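Local coordinates for signal transduction protein TRAP (Staphylococcus aureus, PDB 4AE5) that probably acts as a phosphorylation-dependent signal transducer that activates the agr system and RNAIII synthesis, raising toxin production and biofilm gene expression, at residues 4-8 and 114-118. Numbering follows the deposited sequence.
Sequences LYTSY and YKIYF. With FMT (formic acid), chain E.
L4 and T6 face K115 and Y117 across the interior of an eight-stranded antiparallel β-barrel, on strands that run almost perpendicular (89°) with their axes 11.4 Å apart at closest approach. At that separation the two backbones share no ladder, and side chains, with a formic acid and a water between them, bridge the lumen. T6 and Y117 reach toward one another from the two walls: a chi1 of -54° turns T6 OG1 to the side of its backbone N, and it donates to Y117 OH at 3.0 Å. Y117 OH in turn donates to O1 of the formic acid, 2.8 Å away and lying in the plane of the tyrosine ring at its edge. The same O1 accepts from K115 NZ, also at 2.8 Å, and R160 NH1, from strand 158-164, hydrogen-bonds the formic acid as well. This molecule probably comes from the crystallisation liquor, but the polar pocket could suit a small anion. L4 CD1 packs obliquely against Y117 CE2 at 3.8 Å, while the F38 ring also meets Y117. K115 starts out extended and bends at chi3 (71°), and its NZ donates to a water at 2.7 Å; this water donates to Y8 OH, whose own proton goes to formic acid O2 at 2.8 Å.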
loop_
_atom_site.group_PDB
_atom_site.type_symbol
_atom_site.label_atom_id
_atom_site.label_comp_id
_atom_site.label_asym_id
_atom_site.label_seq_id
_atom_site.Cartn_x
_atom_site.Cartn_y
_atom_site.Cartn_z
ATOM N N LEU A 4 -0.074 3.716 9.102
ATOM C CA LEU A 4 -0.491 4.370 7.881
ATOM C C LEU A 4 -2.000 4.530 7.883
ATOM O O LEU A 4 -2.728 3.550 8.143
ATOM C CB LEU A 4 -0.007 3.584 6.661
ATOM C CG LEU A 4 -0.099 4.275 5.302
ATOM C CD1 LEU A 4 1.070 3.805 4.425
ATOM C CD2 LEU A 4 -1.450 3.961 4.672
ATOM N N TYR A 5 -2.442 5.759 7.540
ATOM C CA TYR A 5 -3.848 6.138 7.504
ATOM C C TYR A 5 -4.238 6.425 6.046
ATOM O O TYR A 5 -3.574 7.246 5.417
ATOM C CB TYR A 5 -3.993 7.398 8.332
ATOM C CG TYR A 5 -3.550 7.208 9.790
ATOM C CD1 TYR A 5 -2.208 7.371 10.166
ATOM C CD2 TYR A 5 -4.469 6.851 10.778
ATOM C CE1 TYR A 5 -1.804 7.206 11.482
ATOM C CE2 TYR A 5 -4.079 6.700 12.124
ATOM C CZ TYR A 5 -2.759 6.894 12.462
ATOM O OH TYR A 5 -2.345 6.695 13.751
ATOM N N THR A 6 -5.307 5.786 5.537
ATOM C CA THR A 6 -5.744 5.966 4.132
ATOM C C THR A 6 -7.196 6.458 4.178
ATOM O O THR A 6 -7.991 5.903 4.948
ATOM C CB THR A 6 -5.641 4.670 3.330
ATOM O OG1 THR A 6 -4.291 4.167 3.449
ATOM C CG2 THR A 6 -5.940 4.956 1.832
ATOM N N SER A 7 -7.497 7.512 3.419
ATOM C CA SER A 7 -8.864 8.027 3.231
ATOM C C SER A 7 -9.207 8.089 1.737
ATOM O O SER A 7 -8.324 8.241 0.911
ATOM C CB SER A 7 -9.018 9.442 3.837
ATOM O OG SER A 7 -9.035 9.421 5.261
ATOM N N TYR A 8 -10.497 7.973 1.433
ATOM C CA TYR A 8 -11.052 7.945 0.083
ATOM C C TYR A 8 -12.096 9.058 -0.023
ATOM O O TYR A 8 -12.770 9.391 0.964
ATOM C CB TYR A 8 -11.741 6.581 -0.160
ATOM C CG TYR A 8 -10.794 5.429 0.083
ATOM C CD1 TYR A 8 -9.845 5.088 -0.863
ATOM C CD2 TYR A 8 -10.801 4.732 1.298
ATOM C CE1 TYR A 8 -8.968 4.048 -0.664
ATOM C CE2 TYR A 8 -9.900 3.683 1.511
ATOM C CZ TYR A 8 -8.987 3.339 0.532
ATOM O OH TYR A 8 -8.058 2.307 0.727
ATOM N N TYR A 114 -4.967 -7.832 4.916
ATOM C CA TYR A 114 -3.623 -7.204 4.891
ATOM C C TYR A 114 -3.494 -6.333 3.654
ATOM O O TYR A 114 -4.341 -6.450 2.712
ATOM C CB TYR A 114 -2.524 -8.277 5.049
ATOM C CG TYR A 114 -2.185 -8.676 6.515
ATOM C CD1 TYR A 114 -3.016 -9.527 7.240
ATOM C CD2 TYR A 114 -0.996 -8.266 7.120
ATOM C CE1 TYR A 114 -2.734 -9.890 8.550
ATOM C CE2 TYR A 114 -0.676 -8.637 8.450
ATOM C CZ TYR A 114 -1.546 -9.450 9.157
ATOM O OH TYR A 114 -1.253 -9.840 10.470
ATOM N N LYS A 115 -2.535 -5.381 3.699
ATOM C CA LYS A 115 -2.305 -4.516 2.546
ATOM C C LYS A 115 -0.823 -4.435 2.256
ATOM O O LYS A 115 0.037 -4.441 3.181
ATOM C CB LYS A 115 -3.009 -3.149 2.693
ATOM C CG LYS A 115 -2.982 -2.288 1.404
ATOM C CD LYS A 115 -4.090 -1.218 1.406
ATOM C CE LYS A 115 -3.796 -0.134 2.400
ATOM N NZ LYS A 115 -4.830 0.956 2.283
ATOM N N ILE A 116 -0.506 -4.360 0.964
ATOM C CA ILE A 116 0.872 -4.105 0.529
ATOM C C ILE A 116 0.796 -2.844 -0.384
ATOM O O ILE A 116 -0.096 -2.785 -1.241
ATOM C CB ILE A 116 1.488 -5.270 -0.259
ATOM C CG1 ILE A 116 1.882 -6.382 0.753
ATOM C CG2 ILE A 116 2.744 -4.766 -1.080
ATOM C CD1 ILE A 116 2.127 -7.716 0.033
ATOM N N TYR A 117 1.692 -1.877 -0.177
ATOM C CA TYR A 117 1.983 -0.871 -1.214
ATOM C C TYR A 117 3.288 -1.214 -1.920
ATOM O O TYR A 117 4.317 -1.336 -1.245
ATOM C CB TYR A 117 2.114 0.575 -0.652
ATOM C CG TYR A 117 0.823 1.323 -0.190
ATOM C CD1 TYR A 117 -0.471 0.831 -0.489
ATOM C CD2 TYR A 117 0.888 2.526 0.514
ATOM C CE1 TYR A 117 -1.629 1.512 -0.068
ATOM C CE2 TYR A 117 -0.302 3.225 0.910
ATOM C CZ TYR A 117 -1.534 2.707 0.610
ATOM O OH TYR A 117 -2.717 3.342 0.996
ATOM N N PHE A 118 3.271 -1.242 -3.272
ATOM C CA PHE A 118 4.448 -1.252 -4.105
ATOM C C PHE A 118 4.485 0.085 -4.815
ATOM O O PHE A 118 3.510 0.500 -5.484
ATOM C CB PHE A 118 4.471 -2.415 -5.109
ATOM C CG PHE A 118 4.958 -3.728 -4.541
ATOM C CD1 PHE A 118 6.298 -3.894 -4.082
ATOM C CD2 PHE A 118 4.068 -4.829 -4.438
ATOM C CE1 PHE A 118 6.743 -5.161 -3.626
ATOM C CE2 PHE A 118 4.521 -6.081 -3.987
ATOM C CZ PHE A 118 5.856 -6.198 -3.499
HETATM C C FMT E . -5.350 2.090 -1.423
HETATM O O1 FMT E . -4.869 1.987 -0.270
HETATM O O2 FMT E . -6.662 1.809 -1.592
HETATM O O HOH W 1 -7.477 0.989 2.889
#